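Local coordinates for malonyl CoA-acyl carrier protein transacylase (Staphylococcus aureus, PDB 3IM9) that catalyses the transfer of the malonyl group from malonyl-CoA to holo-acyl carrier protein, supplying malonyl-ACP for bacterial fatty acid synthesis, at residues Val134-Phe145 with Gly171-Ile182; His207-Phe218 with Met253-Val261. All coordinates share one frame; numbering follows the deposited sequence.

Contact 1: Val134-Phe145 with Gly171-Ile182; sequences VGSMAAVLGLDF and GQIVVSGHKALI
Strands 135-141 and 172-176 are antiparallel neighbours in the smaller, ferredoxin-like subdomain of the acyltransferase fold, their axes 154° apart in direction. Backbone bonds alternate along the ladder: Ser136 pairs with Gly177, Ala138 with Val175 and Val140 with Ile173, each couple bonded in both directions. The straightest is Ile173 N to Val140 O (3.0 Å, 175° at the hydrogen). Beyond the strands, Gly142 N donates to Gly171 O at one end. At the other, Lys179 N reaches Val134 O at 2.8 Å and ties the first turn of helix 179-188 to the ladder.

The face bearing Met137, Ala139 and Leu141 looks, at its Met137 end, toward the probable active site. There CG of Met137 runs past Ser176 OG (3.5 Å), whose polar partner is the carbonyl of Phe206; the methionine side chain then bends at chi3 (86°), so that CE comes to rest against Val174 CG1 at 3.8 Å. Leu141 and Gln172 lie alongside one another, CD2 against CG.

On the face of Ala138 and Val140, Ile182 sends CG2 onto Ala138 CB (3.9 Å), while its CG1 and CD1 lie against the carbonyl oxygen of Ser136. Val140 CG2 meets Val175 CG1 at 4.0 Å, and Val148 and Cys152 of helix 145-155 cover Val175. Phe145 turns a ring edge toward Ile173 CD1. A sheet with helices packed on one face, as here, is typical of the small subdomain of FabD-type acyltransferases.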
loop_
_atom_site.group_PDB
_atom_site.type_symbol
_atom_site.label_atom_id
_atom_site.label_comp_id
_atom_site.label_asym_id
_atom_site.label_seq_id
_atom_site.Cartn_x
_atom_site.Cartn_y
_atom_site.Cartn_z
ATOM N N VAL A 134 -2.915 -7.319 21.678
ATOM C CA VAL A 134 -1.579 -6.788 22.091
ATOM C C VAL A 134 -1.288 -5.488 21.342
ATOM O O VAL A 134 -0.784 -4.532 21.940
ATOM C CB VAL A 134 -0.520 -7.841 21.817
ATOM C CG1 VAL A 134 0.851 -7.293 22.002
ATOM C CG2 VAL A 134 -0.710 -9.025 22.874
ATOM N N GLY A 135 -1.489 -5.484 20.006
ATOM C CA GLY A 135 -1.103 -4.279 19.200
ATOM C C GLY A 135 -2.229 -3.881 18.307
ATOM O O GLY A 135 -3.095 -4.706 17.890
ATOM N N SER A 136 -2.245 -2.593 18.007
ATOM C CA SER A 136 -3.318 -2.116 17.139
ATOM C C SER A 136 -2.879 -0.841 16.401
ATOM O O SER A 136 -1.706 -0.453 16.464
ATOM C CB SER A 136 -4.530 -1.836 18.049
ATOM O OG SER A 136 -5.690 -1.592 17.237
ATOM N N MET A 137 -3.843 -0.203 15.707
ATOM C CA MET A 137 -3.557 1.050 14.898
ATOM C C MET A 137 -4.753 1.933 15.048
ATOM O O MET A 137 -5.880 1.466 15.278
ATOM C CB MET A 137 -3.283 0.761 13.421
ATOM C CG MET A 137 -2.087 -0.235 13.210
ATOM S SD MET A 137 -1.930 -0.547 11.466
ATOM C CE MET A 137 -0.902 0.838 10.988
ATOM N N ALA A 138 -4.515 3.259 14.875
ATOM C CA ALA A 138 -5.646 4.176 14.851
ATOM C C ALA A 138 -5.331 5.323 13.911
ATOM O O ALA A 138 -4.208 5.802 13.847
ATOM C CB ALA A 138 -5.896 4.761 16.274
ATOM N N ALA A 139 -6.381 5.805 13.236
ATOM C CA ALA A 139 -6.172 6.990 12.373
ATOM C C ALA A 139 -6.408 8.262 13.196
ATOM O O ALA A 139 -7.471 8.443 13.766
ATOM C CB ALA A 139 -7.168 6.911 11.199
ATOM N N VAL A 140 -5.400 9.121 13.184
ATOM C CA VAL A 140 -5.554 10.445 13.878
ATOM C C VAL A 140 -5.862 11.465 12.762
ATOM O O VAL A 140 -5.039 11.636 11.821
ATOM C CB VAL A 140 -4.288 10.803 14.619
ATOM C CG1 VAL A 140 -4.479 12.185 15.280
ATOM C CG2 VAL A 140 -3.879 9.711 15.626
ATOM N N LEU A 141 -7.026 12.111 12.870
ATOM C CA LEU A 141 -7.432 13.010 11.789
ATOM C C LEU A 141 -7.347 14.415 12.346
ATOM O O LEU A 141 -7.777 14.675 13.457
ATOM C CB LEU A 141 -8.832 12.723 11.320
ATOM C CG LEU A 141 -9.022 11.248 10.878
ATOM C CD1 LEU A 141 -10.434 11.012 10.378
ATOM C CD2 LEU A 141 -7.999 10.727 9.797
ATOM N N GLY A 142 -6.924 15.343 11.497
ATOM C CA GLY A 142 -7.065 16.770 11.824
ATOM C C GLY A 142 -5.893 17.385 12.535
ATOM O O GLY A 142 -5.962 18.571 12.938
ATOM N N LEU A 143 -4.786 16.662 12.702
ATOM C CA LEU A 143 -3.645 17.219 13.410
ATOM C C LEU A 143 -2.412 17.223 12.574
ATOM O O LEU A 143 -2.179 16.287 11.840
ATOM C CB LEU A 143 -3.352 16.409 14.716
ATOM C CG LEU A 143 -4.295 16.618 15.851
ATOM C CD1 LEU A 143 -3.845 15.700 17.014
ATOM C CD2 LEU A 143 -4.271 18.111 16.325
ATOM N N ASP A 144 -1.554 18.229 12.718
ATOM C CA ASP A 144 -0.270 18.218 12.011
ATOM C C ASP A 144 0.623 17.062 12.484
ATOM O O ASP A 144 0.500 16.608 13.620
ATOM C CB ASP A 144 0.453 19.554 12.193
ATOM C CG ASP A 144 -0.014 20.608 11.210
ATOM O OD1 ASP A 144 -0.797 20.269 10.298
ATOM O OD2 ASP A 144 0.402 21.779 11.349
ATOM N N PHE A 145 1.521 16.589 11.616
ATOM C CA PHE A 145 2.418 15.493 11.971
ATOM C C PHE A 145 3.180 15.802 13.283
ATOM O O PHE A 145 3.401 14.910 14.132
ATOM C CB PHE A 145 3.431 15.223 10.858
ATOM C CG PHE A 145 4.464 14.256 11.255
ATOM C CD1 PHE A 145 5.643 14.677 11.877
ATOM C CD2 PHE A 145 4.221 12.861 11.110
ATOM C CE1 PHE A 145 6.606 13.732 12.306
ATOM C CE2 PHE A 145 5.200 11.904 11.566
ATOM C CZ PHE A 145 6.384 12.315 12.125
ATOM N N GLY A 171 -3.347 16.080 7.858
ATOM C CA GLY A 171 -4.564 15.771 8.634
ATOM C C GLY A 171 -4.940 14.308 8.696
ATOM O O GLY A 171 -5.984 13.992 9.154
ATOM N N GLN A 172 -4.094 13.413 8.112
ATOM C CA GLN A 172 -4.435 11.989 8.276
ATOM C C GLN A 172 -3.123 11.235 8.535
ATOM O O GLN A 172 -2.319 10.992 7.633
ATOM C CB GLN A 172 -5.114 11.443 7.039
ATOM C CG GLN A 172 -5.477 9.913 7.248
ATOM C CD GLN A 172 -6.086 9.316 6.007
ATOM O OE1 GLN A 172 -7.108 9.866 5.448
ATOM N NE2 GLN A 172 -5.586 8.215 5.601
ATOM N N ILE A 173 -2.899 10.843 9.814
ATOM C CA ILE A 173 -1.695 10.121 10.257
ATOM C C ILE A 173 -2.196 8.915 11.012
ATOM O O ILE A 173 -2.875 9.075 12.010
ATOM C CB ILE A 173 -0.775 10.989 11.190
ATOM C CG1 ILE A 173 -0.358 12.345 10.493
ATOM C CG2 ILE A 173 0.457 10.161 11.598
ATOM C CD1 ILE A 173 0.283 12.235 9.171
ATOM N N VAL A 174 -1.852 7.710 10.520
ATOM C CA VAL A 174 -2.207 6.521 11.289
ATOM C C VAL A 174 -1.063 6.225 12.193
ATOM O O VAL A 174 0.069 6.252 11.768
ATOM C CB VAL A 174 -2.437 5.327 10.297
ATOM C CG1 VAL A 174 -2.906 4.080 11.100
ATOM C CG2 VAL A 174 -3.517 5.635 9.254
ATOM N N VAL A 175 -1.412 5.944 13.469
ATOM C CA VAL A 175 -0.409 5.603 14.456
ATOM C C VAL A 175 -0.562 4.093 14.815
ATOM O O VAL A 175 -1.606 3.472 14.530
ATOM C CB VAL A 175 -0.517 6.414 15.730
ATOM C CG1 VAL A 175 -0.306 7.950 15.342
ATOM C CG2 VAL A 175 -1.883 6.250 16.411
ATOM N N SER A 176 0.504 3.514 15.360
ATOM C CA SER A 176 0.515 2.076 15.618
ATOM C C SER A 176 1.339 1.732 16.824
ATOM O O SER A 176 2.328 2.403 17.135
ATOM C CB SER A 176 1.144 1.414 14.374
ATOM O OG SER A 176 1.142 0.038 14.502
ATOM N N GLY A 177 0.953 0.669 17.522
ATOM C CA GLY A 177 1.802 0.240 18.665
ATOM C C GLY A 177 0.986 -0.560 19.653
ATOM O O GLY A 177 0.010 -1.262 19.289
ATOM N N HIS A 178 1.390 -0.541 20.933
ATOM C CA HIS A 178 0.628 -1.349 21.923
ATOM C C HIS A 178 -0.813 -0.914 22.014
ATOM O O HIS A 178 -1.097 0.298 22.068
ATOM C CB HIS A 178 1.336 -1.182 23.278
ATOM C CG HIS A 178 2.612 -1.960 23.327
ATOM N ND1 HIS A 178 3.840 -1.347 23.165
ATOM C CD2 HIS A 178 2.855 -3.298 23.443
ATOM C CE1 HIS A 178 4.786 -2.266 23.191
ATOM N NE2 HIS A 178 4.221 -3.459 23.370
ATOM N N LYS A 179 -1.738 -1.897 22.092
ATOM C CA LYS A 179 -3.174 -1.546 22.055
ATOM C C LYS A 179 -3.585 -0.675 23.249
ATOM O O LYS A 179 -4.462 0.166 23.087
ATOM C CB LYS A 179 -3.991 -2.849 21.897
ATOM C CG LYS A 179 -5.526 -2.515 21.779
ATOM C CD LYS A 179 -6.289 -3.788 21.520
ATOM C CE LYS A 179 -7.762 -3.442 21.176
ATOM N NZ LYS A 179 -8.494 -2.848 22.360
ATOM N N ALA A 180 -2.974 -0.902 24.424
ATOM C CA ALA A 180 -3.349 -0.057 25.564
ATOM C C ALA A 180 -3.141 1.420 25.264
ATOM O O ALA A 180 -3.953 2.260 25.665
ATOM C CB ALA A 180 -2.536 -0.391 26.870
ATOM N N LEU A 181 -2.063 1.733 24.554
ATOM C CA LEU A 181 -1.782 3.147 24.223
ATOM C C LEU A 181 -2.622 3.615 23.052
ATOM O O LEU A 181 -3.107 4.777 23.054
ATOM C CB LEU A 181 -0.304 3.389 23.824
ATOM C CG LEU A 181 0.648 3.122 25.027
ATOM C CD1 LEU A 181 2.077 3.413 24.594
ATOM C CD2 LEU A 181 0.266 3.893 26.332
ATOM N N ILE A 182 -2.901 2.741 22.082
ATOM C CA ILE A 182 -3.834 3.113 21.004
ATOM C C ILE A 182 -5.200 3.462 21.595
ATOM O O ILE A 182 -5.807 4.488 21.243
ATOM C CB ILE A 182 -3.997 1.897 20.025
ATOM C CG1 ILE A 182 -2.692 1.664 19.291
ATOM C CG2 ILE A 182 -5.174 2.162 19.091
ATOM C CD1 ILE A 182 -2.316 2.828 18.227
HETATM O O HOH W 1 -1.330 -3.353 24.730
HETATM O O HOH W 2 -1.015 15.744 9.315
#

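Contact 2: His207-Phe218 with Met253-Val261; sequences HSSLMKVIEEDF and MVKQLYSPV. With CA (calcium ion), chain B.
The imidazole of His207 lies against Val261, whose CG2 sits over the ring centre, 3.6 Å from the centroid and 10° off the normal, a CH-pi contact. Water 3 lies beyond the opposite face, linking His207 N to Leu257 O. At the ring edge, ND1 donates to Ser259 O at 3.0 Å, the oxygen lying 20° out of the ring plane, and more weakly to Gln256 O at 2.8 Å. These two carbonyls, from the ends of a type I turn, fix the ring's rotation while NE2 bonds Ser97 OG, consistent with the Ser-His pair of the FabD active site. Tyr258 crosses Lys212 at about a right angle: its CG takes the position between backbone N and carbonyl carbon (chi1 54°), and Lys212 CG lies over one ring face, offset toward the rim, 3.9 Å from the centroid. Lys255 O covers the other face. Glu215 lays its CG on Val254 CG1 (3.6 Å). Leu257 CD1 touches Ile214 CD1 and meets Phe218 CD1 at 3.6 Å. Beside them the calcium ion is bound by Met253 O (2.7 Å) and Gln256 OE1 (2.6 Å), with Tyr101 OH as a further ligand; Gln256 OE1 also accepts a hydrogen bond from Arg122 NH2.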
loop_
_atom_site.group_PDB
_atom_site.type_symbol
_atom_site.label_atom_id
_atom_site.label_comp_id
_atom_site.label_asym_id
_atom_site.label_seq_id
_atom_site.Cartn_x
_atom_site.Cartn_y
_atom_site.Cartn_z
ATOM N N HIS A 207 3.535 -1.550 10.781
ATOM C CA HIS A 207 4.398 -0.384 10.474
ATOM C C HIS A 207 4.861 0.349 11.738
ATOM O O HIS A 207 5.162 1.538 11.710
ATOM C CB HIS A 207 3.720 0.597 9.464
ATOM C CG HIS A 207 3.572 -0.036 8.148
ATOM N ND1 HIS A 207 4.684 -0.349 7.360
ATOM C CD2 HIS A 207 2.488 -0.529 7.526
ATOM C CE1 HIS A 207 4.230 -0.915 6.234
ATOM N NE2 HIS A 207 2.918 -1.060 6.331
ATOM N N SER A 208 4.969 -0.395 12.825
ATOM C CA SER A 208 5.654 0.107 14.057
ATOM C C SER A 208 6.883 -0.783 14.281
ATOM O O SER A 208 7.044 -1.922 13.726
ATOM C CB SER A 208 4.697 0.019 15.250
ATOM O OG SER A 208 4.708 -1.334 15.794
ATOM N N SER A 209 7.788 -0.280 15.105
ATOM C CA SER A 209 9.035 -1.018 15.463
ATOM C C SER A 209 8.746 -2.410 16.101
ATOM O O SER A 209 9.598 -3.329 16.018
ATOM C CB SER A 209 9.883 -0.117 16.394
ATOM O OG SER A 209 9.144 0.135 17.582
ATOM N N LEU A 210 7.514 -2.616 16.636
ATOM C CA LEU A 210 7.163 -3.936 17.133
ATOM C C LEU A 210 7.181 -5.024 16.046
ATOM O O LEU A 210 7.398 -6.182 16.379
ATOM C CB LEU A 210 5.788 -3.921 17.808
ATOM C CG LEU A 210 5.664 -2.960 19.068
ATOM C CD1 LEU A 210 4.254 -2.910 19.516
ATOM C CD2 LEU A 210 6.592 -3.585 20.140
ATOM N N MET A 211 7.009 -4.631 14.753
ATOM C CA MET A 211 6.953 -5.646 13.701
ATOM C C MET A 211 8.346 -6.228 13.378
ATOM O O MET A 211 8.452 -7.111 12.536
ATOM C CB MET A 211 6.322 -5.050 12.452
ATOM C CG MET A 211 4.820 -4.598 12.691
ATOM S SD MET A 211 3.794 -5.924 13.386
ATOM C CE MET A 211 3.814 -7.171 11.990
ATOM N N LYS A 212 9.390 -5.743 14.078
ATOM C CA LYS A 212 10.695 -6.444 13.903
ATOM C C LYS A 212 10.603 -7.912 14.230
ATOM O O LYS A 212 11.427 -8.721 13.731
ATOM C CB LYS A 212 11.735 -5.752 14.776
ATOM C CG LYS A 212 12.129 -4.475 14.130
ATOM C CD LYS A 212 13.022 -3.649 15.103
ATOM C CE LYS A 212 13.338 -2.195 14.579
ATOM N NZ LYS A 212 14.203 -1.364 15.534
ATOM N N VAL A 213 9.595 -8.351 14.983
ATOM C CA VAL A 213 9.430 -9.776 15.348
ATOM C C VAL A 213 9.284 -10.682 14.132
ATOM O O VAL A 213 9.528 -11.908 14.283
ATOM C CB VAL A 213 8.274 -10.061 16.365
ATOM C CG1 VAL A 213 8.585 -9.391 17.691
ATOM C CG2 VAL A 213 6.917 -9.693 15.778
ATOM N N ILE A 214 8.862 -10.141 12.977
ATOM C CA ILE A 214 8.673 -11.007 11.790
ATOM C C ILE A 214 9.736 -10.784 10.715
ATOM O O ILE A 214 9.672 -11.414 9.660
ATOM C CB ILE A 214 7.263 -10.825 11.145
ATOM C CG1 ILE A 214 7.045 -9.408 10.613
ATOM C CG2 ILE A 214 6.160 -11.320 12.142
ATOM C CD1 ILE A 214 5.802 -9.319 9.619
ATOM N N GLU A 215 10.706 -9.934 11.004
ATOM C CA GLU A 215 11.786 -9.602 10.030
ATOM C C GLU A 215 12.503 -10.873 9.581
ATOM O O GLU A 215 12.695 -11.102 8.361
ATOM C CB GLU A 215 12.816 -8.621 10.682
ATOM C CG GLU A 215 14.053 -8.435 9.857
ATOM C CD GLU A 215 14.951 -7.335 10.425
ATOM O OE1 GLU A 215 15.781 -6.830 9.658
ATOM O OE2 GLU A 215 14.808 -6.995 11.628
ATOM N N GLU A 216 12.917 -11.706 10.521
ATOM C CA GLU A 216 13.723 -12.855 10.082
ATOM C C GLU A 216 12.932 -13.836 9.231
ATOM O O GLU A 216 13.494 -14.319 8.213
ATOM C CB GLU A 216 14.319 -13.631 11.284
ATOM C CG GLU A 216 15.447 -12.964 12.008
ATOM C CD GLU A 216 15.538 -13.553 13.428
ATOM O OE1 GLU A 216 15.859 -14.783 13.564
ATOM O OE2 GLU A 216 15.193 -12.795 14.388
ATOM N N ASP A 217 11.716 -14.150 9.620
ATOM C CA ASP A 217 10.906 -15.104 8.883
ATOM C C ASP A 217 10.616 -14.559 7.458
ATOM O O ASP A 217 10.679 -15.285 6.441
ATOM C CB ASP A 217 9.568 -15.369 9.585
ATOM C CG ASP A 217 9.744 -16.234 10.857
ATOM O OD1 ASP A 217 10.801 -16.880 10.992
ATOM O OD2 ASP A 217 8.838 -16.276 11.721
ATOM N N PHE A 218 10.345 -13.264 7.384
ATOM C CA PHE A 218 10.044 -12.683 6.089
ATOM C C PHE A 218 11.285 -12.640 5.192
ATOM O O PHE A 218 11.198 -13.006 3.989
ATOM C CB PHE A 218 9.410 -11.292 6.227
ATOM C CG PHE A 218 8.854 -10.761 4.916
ATOM C CD1 PHE A 218 9.403 -9.656 4.341
ATOM C CD2 PHE A 218 7.799 -11.444 4.275
ATOM C CE1 PHE A 218 8.877 -9.096 3.102
ATOM C CE2 PHE A 218 7.290 -10.963 3.053
ATOM C CZ PHE A 218 7.809 -9.798 2.477
ATOM N N MET A 253 12.157 -3.724 1.397
ATOM C CA MET A 253 10.889 -4.378 1.668
ATOM C C MET A 253 10.896 -5.008 3.037
ATOM O O MET A 253 9.770 -5.146 3.649
ATOM C CB MET A 253 10.648 -5.517 0.622
ATOM C CG MET A 253 10.469 -4.942 -0.876
ATOM S SD MET A 253 9.667 -3.369 -1.055
ATOM C CE MET A 253 7.949 -3.731 -0.442
ATOM N N VAL A 254 12.054 -5.520 3.503
ATOM C CA VAL A 254 12.057 -6.014 4.846
ATOM C C VAL A 254 11.919 -4.804 5.860
ATOM O O VAL A 254 11.085 -4.876 6.812
ATOM C CB VAL A 254 13.402 -6.778 5.149
ATOM C CG1 VAL A 254 13.316 -7.317 6.560
ATOM C CG2 VAL A 254 13.490 -7.913 4.130
ATOM N N LYS A 255 12.644 -3.713 5.599
ATOM C CA LYS A 255 12.539 -2.520 6.531
ATOM C C LYS A 255 11.129 -1.942 6.534
ATOM O O LYS A 255 10.679 -1.436 7.539
ATOM C CB LYS A 255 13.484 -1.412 6.108
ATOM C CG LYS A 255 14.928 -1.890 6.180
ATOM C CD LYS A 255 15.871 -0.742 5.812
ATOM C CE LYS A 255 17.339 -1.271 6.056
ATOM N NZ LYS A 255 18.359 -0.199 5.711
ATOM N N GLN A 256 10.435 -2.094 5.399
ATOM C CA GLN A 256 9.087 -1.526 5.239
ATOM C C GLN A 256 8.154 -2.076 6.349
ATOM O O GLN A 256 7.268 -1.344 6.838
ATOM C CB GLN A 256 8.526 -1.919 3.876
ATOM C CG GLN A 256 7.251 -1.112 3.502
ATOM C CD GLN A 256 6.296 -1.942 2.640
ATOM O OE1 GLN A 256 6.072 -3.124 2.889
ATOM N NE2 GLN A 256 5.747 -1.323 1.631
ATOM N N LEU A 257 8.385 -3.298 6.769
ATOM C CA LEU A 257 7.510 -3.962 7.773
ATOM C C LEU A 257 7.442 -3.155 9.047
ATOM O O LEU A 257 6.350 -3.193 9.678
ATOM C CB LEU A 257 7.977 -5.388 8.084
ATOM C CG LEU A 257 7.996 -6.350 6.849
ATOM C CD1 LEU A 257 8.695 -7.620 7.261
ATOM C CD2 LEU A 257 6.529 -6.661 6.409
ATOM N N TYR A 258 8.565 -2.596 9.451
ATOM C CA TYR A 258 8.616 -2.027 10.792
ATOM C C TYR A 258 8.874 -0.558 10.776
ATOM O O TYR A 258 9.287 0.057 11.810
ATOM C CB TYR A 258 9.624 -2.779 11.692
ATOM C CG TYR A 258 11.022 -2.891 11.106
ATOM C CD1 TYR A 258 11.378 -4.078 10.418
ATOM C CD2 TYR A 258 11.921 -1.867 11.238
ATOM C CE1 TYR A 258 12.655 -4.190 9.906
ATOM C CE2 TYR A 258 13.192 -1.973 10.708
ATOM C CZ TYR A 258 13.521 -3.126 10.053
ATOM O OH TYR A 258 14.875 -3.135 9.568
ATOM N N SER A 259 8.725 0.057 9.617
ATOM C CA SER A 259 8.973 1.487 9.411
ATOM C C SER A 259 7.710 2.185 8.952
ATOM O O SER A 259 6.862 1.552 8.289
ATOM C CB SER A 259 10.045 1.654 8.317
ATOM O OG SER A 259 11.245 0.948 8.736
ATOM N N PRO A 260 7.568 3.466 9.212
ATOM C CA PRO A 260 6.379 4.221 8.775
ATOM C C PRO A 260 6.326 4.291 7.234
ATOM O O PRO A 260 7.381 4.324 6.565
ATOM C CB PRO A 260 6.553 5.634 9.360
ATOM C CG PRO A 260 7.828 5.561 10.140
ATOM C CD PRO A 260 8.495 4.259 10.043
ATOM N N VAL A 261 5.102 4.302 6.692
ATOM C CA VAL A 261 4.866 4.519 5.251
ATOM C C VAL A 261 4.917 5.970 4.971
ATOM O O VAL A 261 4.051 6.730 5.431
ATOM C CB VAL A 261 3.497 3.899 4.860
ATOM C CG1 VAL A 261 3.194 4.214 3.384
ATOM C CG2 VAL A 261 3.527 2.358 5.037
HETATM CA CA CA B . 7.186 -5.469 3.118
HETATM O O HOH W 3 3.884 -4.192 9.311
#

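In the fold
Contact 1 closes before contact 2 opens along the chain, and their centres lie 17 Å apart, yet the two meet directly. Ser176 OG packs on Ser208 CB at 3.6 Å, and His178 CE1 on Leu210 CD1 at 3.8 Å, so the segment round Ser176-His178 abuts the segment that begins with His207, the probable catalytic histidine. Strand 162-169 also joins them, pairing with Val174 of contact 1 and Val261 of contact 2. The side chain of Met137 comes about 5 Å from that of His207 and about 8 Å from that of Ser97. The calcium ion belongs to contact 2, about 13 Å from the Met137 side chain.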